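Local coordinates for protein epoxide hydrolase (Aspergillus niger, PDB 3G02) that probably catalyses the hydrolysis of epoxides to diols, here as an enantioselective variant obtained by directed evolution, at residues F183-S196 with L202-F216. The protein carries 9 engineered substitutions. Numbering follows the deposited sequence.
Sequences FGSGYIIQGGDIGS and LGVGFDACKAVHLNF. Engineered in segment 202-216: Phe-216 (natural residue Leu).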
ATOM      1  N   PHE A 183     -29.770  24.832 -11.058  1.00 15.70           N
ATOM      2  CA  PHE A 183     -29.008  25.764 -10.233  1.00 15.91           C
ATOM      3  C   PHE A 183     -27.914  26.533 -10.983  1.00 16.17           C
ATOM      4  O   PHE A 183     -26.946  26.997 -10.381  1.00 16.18           O
ATOM      5  CB  PHE A 183     -28.434  25.047  -9.002  1.00 15.53           C
ATOM      6  CG  PHE A 183     -29.439  24.207  -8.257  1.00 15.13           C
ATOM      7  CD1 PHE A 183     -30.710  24.704  -7.949  1.00 14.77           C
ATOM      8  CD2 PHE A 183     -29.105  22.922  -7.839  1.00 14.35           C
ATOM      9  CE1 PHE A 183     -31.630  23.924  -7.249  1.00 14.35           C
ATOM     10  CE2 PHE A 183     -30.017  22.134  -7.139  1.00 14.41           C
ATOM     11  CZ  PHE A 183     -31.281  22.634  -6.841  1.00 14.97           C
ATOM     12  N   GLY A 184     -28.096  26.688 -12.294  1.00 16.84           N
ATOM     13  CA  GLY A 184     -27.178  27.466 -13.127  1.00 17.55           C
ATOM     14  C   GLY A 184     -26.974  28.903 -12.670  1.00 17.85           C
ATOM     15  O   GLY A 184     -25.910  29.481 -12.891  1.00 18.47           O
ATOM     16  N   SER A 185     -27.994  29.473 -12.027  1.00 18.06           N
ATOM     17  CA  SER A 185     -27.931  30.840 -11.505  1.00 18.28           C
ATOM     18  C   SER A 185     -27.063  30.973 -10.253  1.00 17.86           C
ATOM     19  O   SER A 185     -26.699  32.084  -9.865  1.00 18.40           O
ATOM     20  CB  SER A 185     -29.336  31.378 -11.226  1.00 18.31           C
ATOM     21  OG  SER A 185     -30.001  30.605 -10.242  1.00 19.73           O
ATOM     22  N   GLY A 186     -26.737  29.847  -9.620  1.00 17.48           N
ATOM     23  CA  GLY A 186     -25.833  29.870  -8.480  1.00 16.57           C
ATOM     24  C   GLY A 186     -26.029  28.742  -7.492  1.00 15.93           C
ATOM     25  O   GLY A 186     -27.156  28.350  -7.195  1.00 16.17           O
ATOM     26  N   TYR A 187     -24.914  28.222  -6.990  1.00 15.10           N
ATOM     27  CA  TYR A 187     -24.941  27.223  -5.924  1.00 14.58           C
ATOM     28  C   TYR A 187     -23.720  27.374  -5.028  1.00 14.10           C
ATOM     29  O   TYR A 187     -22.742  28.029  -5.398  1.00 14.32           O
ATOM     30  CB  TYR A 187     -25.028  25.797  -6.488  1.00 14.35           C
ATOM     31  CG  TYR A 187     -23.882  25.405  -7.398  1.00 14.50           C
ATOM     32  CD1 TYR A 187     -22.672  24.942  -6.875  1.00 13.48           C
ATOM     33  CD2 TYR A 187     -24.009  25.490  -8.781  1.00 14.03           C
ATOM     34  CE1 TYR A 187     -21.617  24.584  -7.710  1.00 13.77           C
ATOM     35  CE2 TYR A 187     -22.964  25.124  -9.624  1.00 14.22           C
ATOM     36  CZ  TYR A 187     -21.773  24.677  -9.080  1.00 14.23           C
ATOM     37  OH  TYR A 187     -20.736  24.323  -9.910  1.00 14.21           O
ATOM     38  N   ILE A 188     -23.792  26.757  -3.849  1.00 13.74           N
ATOM     39  CA  ILE A 188     -22.686  26.729  -2.903  1.00 13.55           C
ATOM     40  C   ILE A 188     -22.175  25.294  -2.794  1.00 12.77           C
ATOM     41  O   ILE A 188     -22.950  24.343  -2.922  1.00 12.81           O
ATOM     42  CB  ILE A 188     -23.122  27.261  -1.513  1.00 13.29           C
ATOM     43  CG1 ILE A 188     -23.532  28.735  -1.623  1.00 13.92           C
ATOM     44  CG2 ILE A 188     -22.009  27.092  -0.475  1.00 13.85           C
ATOM     45  CD1 ILE A 188     -24.139  29.305  -0.361  1.00 14.31           C
ATOM     46  N   ILE A 189     -20.868  25.156  -2.583  1.00 12.50           N
ATOM     47  CA  ILE A 189     -20.247  23.852  -2.352  1.00 12.43           C
ATOM     48  C   ILE A 189     -19.776  23.734  -0.909  1.00 11.95           C
ATOM     49  O   ILE A 189     -19.133  24.642  -0.386  1.00 12.29           O
ATOM     50  CB  ILE A 189     -19.044  23.617  -3.304  1.00 12.43           C
ATOM     51  CG1 ILE A 189     -19.508  23.556  -4.764  1.00 13.00           C
ATOM     52  CG2 ILE A 189     -18.268  22.342  -2.920  1.00 12.61           C
ATOM     53  CD1 ILE A 189     -20.487  22.424  -5.080  1.00 13.15           C
ATOM     54  N   GLN A 190     -20.114  22.610  -0.280  1.00 11.51           N
ATOM     55  CA  GLN A 190     -19.517  22.199   0.981  1.00 11.00           C
ATOM     56  C   GLN A 190     -18.672  20.979   0.639  1.00 10.51           C
ATOM     57  O   GLN A 190     -19.145  20.076  -0.044  1.00 10.38           O
ATOM     58  CB  GLN A 190     -20.600  21.817   1.996  1.00 10.97           C
ATOM     59  CG  GLN A 190     -20.171  21.904   3.465  1.00 11.15           C
ATOM     60  CD  GLN A 190     -19.106  20.892   3.846  1.00 11.19           C
ATOM     61  OE1 GLN A 190     -18.039  21.251   4.352  1.00 12.01           O
ATOM     62  NE2 GLN A 190     -19.392  19.620   3.609  1.00 10.14           N
ATOM     63  N   GLY A 191     -17.419  20.973   1.076  1.00  9.86           N
ATOM     64  CA  GLY A 191     -16.528  19.860   0.764  1.00  9.55           C
ATOM     65  C   GLY A 191     -15.574  19.485   1.874  1.00  9.01           C
ATOM     66  O   GLY A 191     -15.170  20.323   2.682  1.00  9.26           O
ATOM     67  N   GLY A 192     -15.237  18.199   1.911  1.00  8.60           N
ATOM     68  CA  GLY A 192     -14.183  17.666   2.765  1.00  8.51           C
ATOM     69  C   GLY A 192     -13.370  16.677   1.955  1.00  8.28           C
ATOM     70  O   GLY A 192     -13.813  16.226   0.896  1.00  8.12           O
ATOM     71  N   ASP A 193     -12.177  16.353   2.448  1.00  7.82           N
ATOM     72  CA  ASP A 193     -11.309  15.362   1.814  1.00  7.88           C
ATOM     73  C   ASP A 193     -11.099  15.684   0.325  1.00  8.28           C
ATOM     74  O   ASP A 193     -10.885  16.848  -0.033  1.00  8.29           O
ATOM     75  CB  ASP A 193     -11.883  13.959   2.032  1.00  7.46           C
ATOM     76  CG  ASP A 193     -10.835  12.889   1.911  1.00  7.89           C
ATOM     77  OD1 ASP A 193      -9.979  12.815   2.811  1.00  7.90           O
ATOM     78  OD2 ASP A 193     -10.858  12.141   0.914  1.00  7.38           O
ATOM     79  N   ILE A 194     -11.166  14.677  -0.544  1.00  8.44           N
ATOM     80  CA  ILE A 194     -11.017  14.898  -1.985  1.00  8.94           C
ATOM     81  C   ILE A 194     -12.077  15.885  -2.480  1.00  9.20           C
ATOM     82  O   ILE A 194     -11.797  16.734  -3.325  1.00  9.18           O
ATOM     83  CB  ILE A 194     -11.057  13.568  -2.765  1.00  8.85           C
ATOM     84  CG1 ILE A 194      -9.836  12.720  -2.396  1.00  9.07           C
ATOM     85  CG2 ILE A 194     -11.101  13.813  -4.283  1.00  9.37           C
ATOM     86  CD1 ILE A 194      -9.959  11.250  -2.765  1.00  9.77           C
ATOM     87  N   GLY A 195     -13.276  15.799  -1.908  1.00  9.22           N
ATOM     88  CA  GLY A 195     -14.349  16.744  -2.213  1.00  9.57           C
ATOM     89  C   GLY A 195     -13.975  18.204  -2.000  1.00  9.91           C
ATOM     90  O   GLY A 195     -14.533  19.080  -2.658  1.00 10.07           O
ATOM     91  N   SER A 196     -13.058  18.466  -1.067  0.50  9.86           N
ATOM     92  CA  SER A 196     -12.551  19.825  -0.852  0.50  9.78           C
ATOM     93  C   SER A 196     -11.836  20.329  -2.091  0.50 10.22           C
ATOM     94  O   SER A 196     -12.067  21.458  -2.529  0.50 10.09           O
ATOM     95  CB  SER A 196     -11.605  19.893   0.348  0.50  9.90           C
ATOM     96  OG  SER A 196     -12.319  19.912   1.568  0.50  8.79           O
ATOM     97  N   LEU A 202     -14.174  24.103  -8.330  1.00 13.86           N
ATOM     98  CA  LEU A 202     -15.468  24.729  -8.604  1.00 14.06           C
ATOM     99  C   LEU A 202     -15.457  26.218  -8.248  1.00 14.53           C
ATOM    100  O   LEU A 202     -15.923  27.055  -9.029  1.00 14.79           O
ATOM    101  CB  LEU A 202     -16.594  23.993  -7.870  1.00 13.79           C
ATOM    102  CG  LEU A 202     -16.878  22.580  -8.400  1.00 13.17           C
ATOM    103  CD1 LEU A 202     -17.707  21.769  -7.421  1.00 13.36           C
ATOM    104  CD2 LEU A 202     -17.553  22.629  -9.770  1.00 13.09           C
ATOM    105  N   GLY A 203     -14.909  26.547  -7.082  1.00 14.71           N
ATOM    106  CA  GLY A 203     -14.777  27.941  -6.663  1.00 15.25           C
ATOM    107  C   GLY A 203     -13.906  28.752  -7.607  1.00 15.83           C
ATOM    108  O   GLY A 203     -14.218  29.902  -7.920  1.00 15.92           O
ATOM    109  N   VAL A 204     -12.821  28.139  -8.068  1.00 15.95           N
ATOM    110  CA  VAL A 204     -11.828  28.809  -8.911  1.00 16.25           C
ATOM    111  C   VAL A 204     -12.314  29.059 -10.345  1.00 16.65           C
ATOM    112  O   VAL A 204     -12.118  30.153 -10.888  1.00 16.79           O
ATOM    113  CB  VAL A 204     -10.488  28.016  -8.916  1.00 16.42           C
ATOM    114  CG1 VAL A 204      -9.531  28.525  -9.995  1.00 16.60           C
ATOM    115  CG2 VAL A 204      -9.830  28.087  -7.545  1.00 16.24           C
ATOM    116  N   GLY A 205     -12.958  28.062 -10.945  1.00 16.60           N
ATOM    117  CA  GLY A 205     -13.178  28.075 -12.390  1.00 16.97           C
ATOM    118  C   GLY A 205     -14.592  27.952 -12.919  1.00 17.12           C
ATOM    119  O   GLY A 205     -14.804  28.010 -14.132  1.00 17.43           O
ATOM    120  N   PHE A 206     -15.565  27.794 -12.026  1.00 16.93           N
ATOM    121  CA  PHE A 206     -16.944  27.568 -12.445  1.00 17.07           C
ATOM    122  C   PHE A 206     -17.849  28.704 -11.975  1.00 17.44           C
ATOM    123  O   PHE A 206     -18.036  28.909 -10.773  1.00 17.39           O
ATOM    124  CB  PHE A 206     -17.441  26.198 -11.957  1.00 16.97           C
ATOM    125  CG  PHE A 206     -16.769  25.029 -12.639  1.00 16.42           C
ATOM    126  CD1 PHE A 206     -15.492  24.618 -12.257  1.00 16.77           C
ATOM    127  CD2 PHE A 206     -17.411  24.340 -13.662  1.00 16.25           C
ATOM    128  CE1 PHE A 206     -14.868  23.540 -12.883  1.00 16.93           C
ATOM    129  CE2 PHE A 206     -16.796  23.258 -14.291  1.00 16.74           C
ATOM    130  CZ  PHE A 206     -15.522  22.862 -13.901  1.00 16.29           C
ATOM    131  N   ASP A 207     -18.393  29.448 -12.937  1.00 17.80           N
ATOM    132  CA  ASP A 207     -19.146  30.670 -12.647  1.00 18.09           C
ATOM    133  C   ASP A 207     -20.387  30.450 -11.790  1.00 17.64           C
ATOM    134  O   ASP A 207     -20.742  31.312 -10.983  1.00 17.59           O
ATOM    135  CB  ASP A 207     -19.534  31.385 -13.941  1.00 18.58           C
ATOM    136  CG  ASP A 207     -18.356  32.064 -14.611  1.00 20.08           C
ATOM    137  OD1 ASP A 207     -18.541  32.580 -15.734  1.00 22.49           O
ATOM    138  OD2 ASP A 207     -17.251  32.090 -14.027  1.00 21.76           O
ATOM    139  N   ALA A 208     -21.037  29.303 -11.972  1.00 17.16           N
ATOM    140  CA  ALA A 208     -22.248  28.967 -11.225  1.00 16.62           C
ATOM    141  C   ALA A 208     -21.962  28.705  -9.746  1.00 16.31           C
ATOM    142  O   ALA A 208     -22.844  28.857  -8.906  1.00 16.20           O
ATOM    143  CB  ALA A 208     -22.955  27.784 -11.855  1.00 16.84           C
ATOM    144  N   CYS A 209     -20.733  28.303  -9.430  1.00 15.67           N
ATOM    145  CA  CYS A 209     -20.327  28.147  -8.036  1.00 15.53           C
ATOM    146  C   CYS A 209     -20.064  29.523  -7.439  1.00 15.49           C
ATOM    147  O   CYS A 209     -19.159  30.227  -7.883  1.00 15.73           O
ATOM    148  CB  CYS A 209     -19.079  27.271  -7.928  1.00 15.39           C
ATOM    149  SG  CYS A 209     -18.509  27.045  -6.230  1.00 15.26           S
ATOM    150  N   LYS A 210     -20.849  29.901  -6.432  1.00 15.36           N
ATOM    151  CA  LYS A 210     -20.794  31.263  -5.886  1.00 15.59           C
ATOM    152  C   LYS A 210     -20.020  31.388  -4.572  1.00 15.23           C
ATOM    153  O   LYS A 210     -19.546  32.473  -4.226  1.00 15.67           O
ATOM    154  CB  LYS A 210     -22.208  31.837  -5.716  1.00 15.82           C
ATOM    155  CG  LYS A 210     -23.070  31.815  -6.974  1.00 17.09           C
ATOM    156  CD  LYS A 210     -22.526  32.726  -8.069  1.00 18.77           C
ATOM    157  CE  LYS A 210     -23.376  32.631  -9.322  1.00 20.27           C
ATOM    158  NZ  LYS A 210     -22.849  33.484 -10.425  1.00 21.98           N
ATOM    159  N   ALA A 211     -19.900  30.277  -3.847  1.00 14.87           N
ATOM    160  CA  ALA A 211     -19.205  30.248  -2.563  1.00 14.05           C
ATOM    161  C   ALA A 211     -18.787  28.823  -2.224  1.00 13.41           C
ATOM    162  O   ALA A 211     -19.402  27.861  -2.694  1.00 13.57           O
ATOM    163  CB  ALA A 211     -20.093  30.822  -1.452  1.00 14.21           C
ATOM    164  N   VAL A 212     -17.736  28.706  -1.415  1.00 12.91           N
ATOM    165  CA  VAL A 212     -17.196  27.400  -1.028  1.00 12.55           C
ATOM    166  C   VAL A 212     -16.946  27.338   0.478  1.00 12.16           C
ATOM    167  O   VAL A 212     -16.265  28.195   1.037  1.00 12.24           O
ATOM    168  CB  VAL A 212     -15.875  27.073  -1.785  1.00 12.78           C
ATOM    169  CG1 VAL A 212     -15.361  25.687  -1.415  1.00 13.61           C
ATOM    170  CG2 VAL A 212     -16.079  27.145  -3.288  1.00 13.02           C
ATOM    171  N   HIS A 213     -17.505  26.313   1.123  1.00 11.82           N
ATOM    172  CA  HIS A 213     -17.187  26.004   2.512  1.00 11.70           C
ATOM    173  C   HIS A 213     -16.469  24.660   2.567  1.00 11.24           C
ATOM    174  O   HIS A 213     -16.949  23.671   2.002  1.00 11.25           O
ATOM    175  CB  HIS A 213     -18.443  25.959   3.383  1.00 11.70           C
ATOM    176  CG  HIS A 213     -18.174  25.541   4.795  1.00 12.07           C
ATOM    177  ND1 HIS A 213     -18.070  24.217   5.173  1.00 13.14           N
ATOM    178  CD2 HIS A 213     -17.977  26.268   5.919  1.00 12.20           C
ATOM    179  CE1 HIS A 213     -17.821  24.150   6.468  1.00 12.91           C
ATOM    180  NE2 HIS A 213     -17.759  25.381   6.945  1.00 12.94           N
ATOM    181  N   LEU A 214     -15.325  24.636   3.249  1.00 11.07           N
ATOM    182  CA  LEU A 214     -14.523  23.417   3.396  1.00 10.84           C
ATOM    183  C   LEU A 214     -14.294  23.055   4.856  1.00 10.86           C
ATOM    184  O   LEU A 214     -14.233  23.928   5.719  1.00 10.85           O
ATOM    185  CB  LEU A 214     -13.161  23.584   2.715  1.00 11.11           C
ATOM    186  CG  LEU A 214     -13.098  24.023   1.251  1.00 11.10           C
ATOM    187  CD1 LEU A 214     -11.640  24.108   0.809  1.00 12.79           C
ATOM    188  CD2 LEU A 214     -13.886  23.086   0.348  1.00 12.23           C
ATOM    189  N   ASN A 215     -14.160  21.758   5.131  1.00 10.49           N
ATOM    190  CA  ASN A 215     -13.680  21.309   6.441  1.00 10.54           C
ATOM    191  C   ASN A 215     -12.355  20.546   6.337  1.00 10.75           C
ATOM    192  O   ASN A 215     -11.972  19.814   7.253  1.00 10.71           O
ATOM    193  CB  ASN A 215     -14.739  20.494   7.197  1.00 10.46           C
ATOM    194  CG  ASN A 215     -15.127  19.219   6.475  1.00 10.79           C
ATOM    195  OD1 ASN A 215     -14.623  18.139   6.783  1.00 13.04           O
ATOM    196  ND2 ASN A 215     -16.026  19.338   5.515  1.00 10.41           N
ATOM    197  N   PHE A 216     -11.660  20.744   5.219  1.00 10.91           N
ATOM    198  CA  PHE A 216     -10.398  20.072   4.948  1.00 11.48           C
ATOM    199  C   PHE A 216      -9.622  20.881   3.925  1.00 12.13           C
ATOM    200  O   PHE A 216     -10.196  21.336   2.937  1.00 11.77           O
ATOM    201  CB  PHE A 216     -10.684  18.670   4.394  1.00 11.51           C
ATOM    202  CG  PHE A 216      -9.458  17.813   4.218  1.00 11.49           C
ATOM    203  CD1 PHE A 216      -9.027  16.976   5.245  1.00 11.45           C
ATOM    204  CD2 PHE A 216      -8.756  17.818   3.016  1.00 11.09           C
ATOM    205  CE1 PHE A 216      -7.897  16.171   5.080  1.00 11.67           C
ATOM    206  CE2 PHE A 216      -7.623  17.021   2.849  1.00 11.42           C
ATOM    207  CZ  PHE A 216      -7.200  16.192   3.880  1.00 11.54           C
TER
HETATM  208  O   HOH W   1     -24.303  31.961 -12.634  1.00 32.93           O
HETATM  209  O   HOH W   2     -17.796  17.569   4.474  1.00  9.99           O
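In the central sheet of this alpha/beta hydrolase, strands 187-191 and 209-214 run side by side in parallel, their backbones joined by bonds such as His-213 N to Ile-189 O (2.8 Å) and Gly-191 N to His-213 O. At the start of the pair the Tyr-187 ring lies flat over the neighbouring backbone, because chi1 of 59° sets CG between its own N and carbonyl carbon. Cys-209 CA sits under one ring face, 4.0 Å from the centroid, and Ala-208 CB meets ring atom CE2 at 3.5 Å. The hydroxyl reaches past Leu-202 to a hydrogen bond with Asp-175, while Leu-202 CD1 packs crosswise on Ile-189 CG1.

Gln-190 and His-213 emerge from the same sheet face. Gln-190 OE1 accepts two bonds on its lone pairs, from His-213 ND1 (3.1 Å), almost exactly in the imidazole plane, and from Asn-215 ND2 (3.0 Å), whose amide is nearly coplanar with that of Gln-190. A water bridges the two amide nitrogens, and His-213 NE2 is hydrogen-bonded to Ser-344 OG, so the imidazole is held at both nitrogens.

Beyond the strand ends, the engineered Phe-216 lays a ring face over Asp-193 CA, and in one of its two conformers Ser-196 OG comes within 2.9 Å of Phe-216 O. Asp-193, the predicted nucleophile, sits near His-375 on the tight strand-to-helix turn of a beta-alpha-beta unit, an arrangement consistent with the nucleophile elbow of alpha/beta hydrolases.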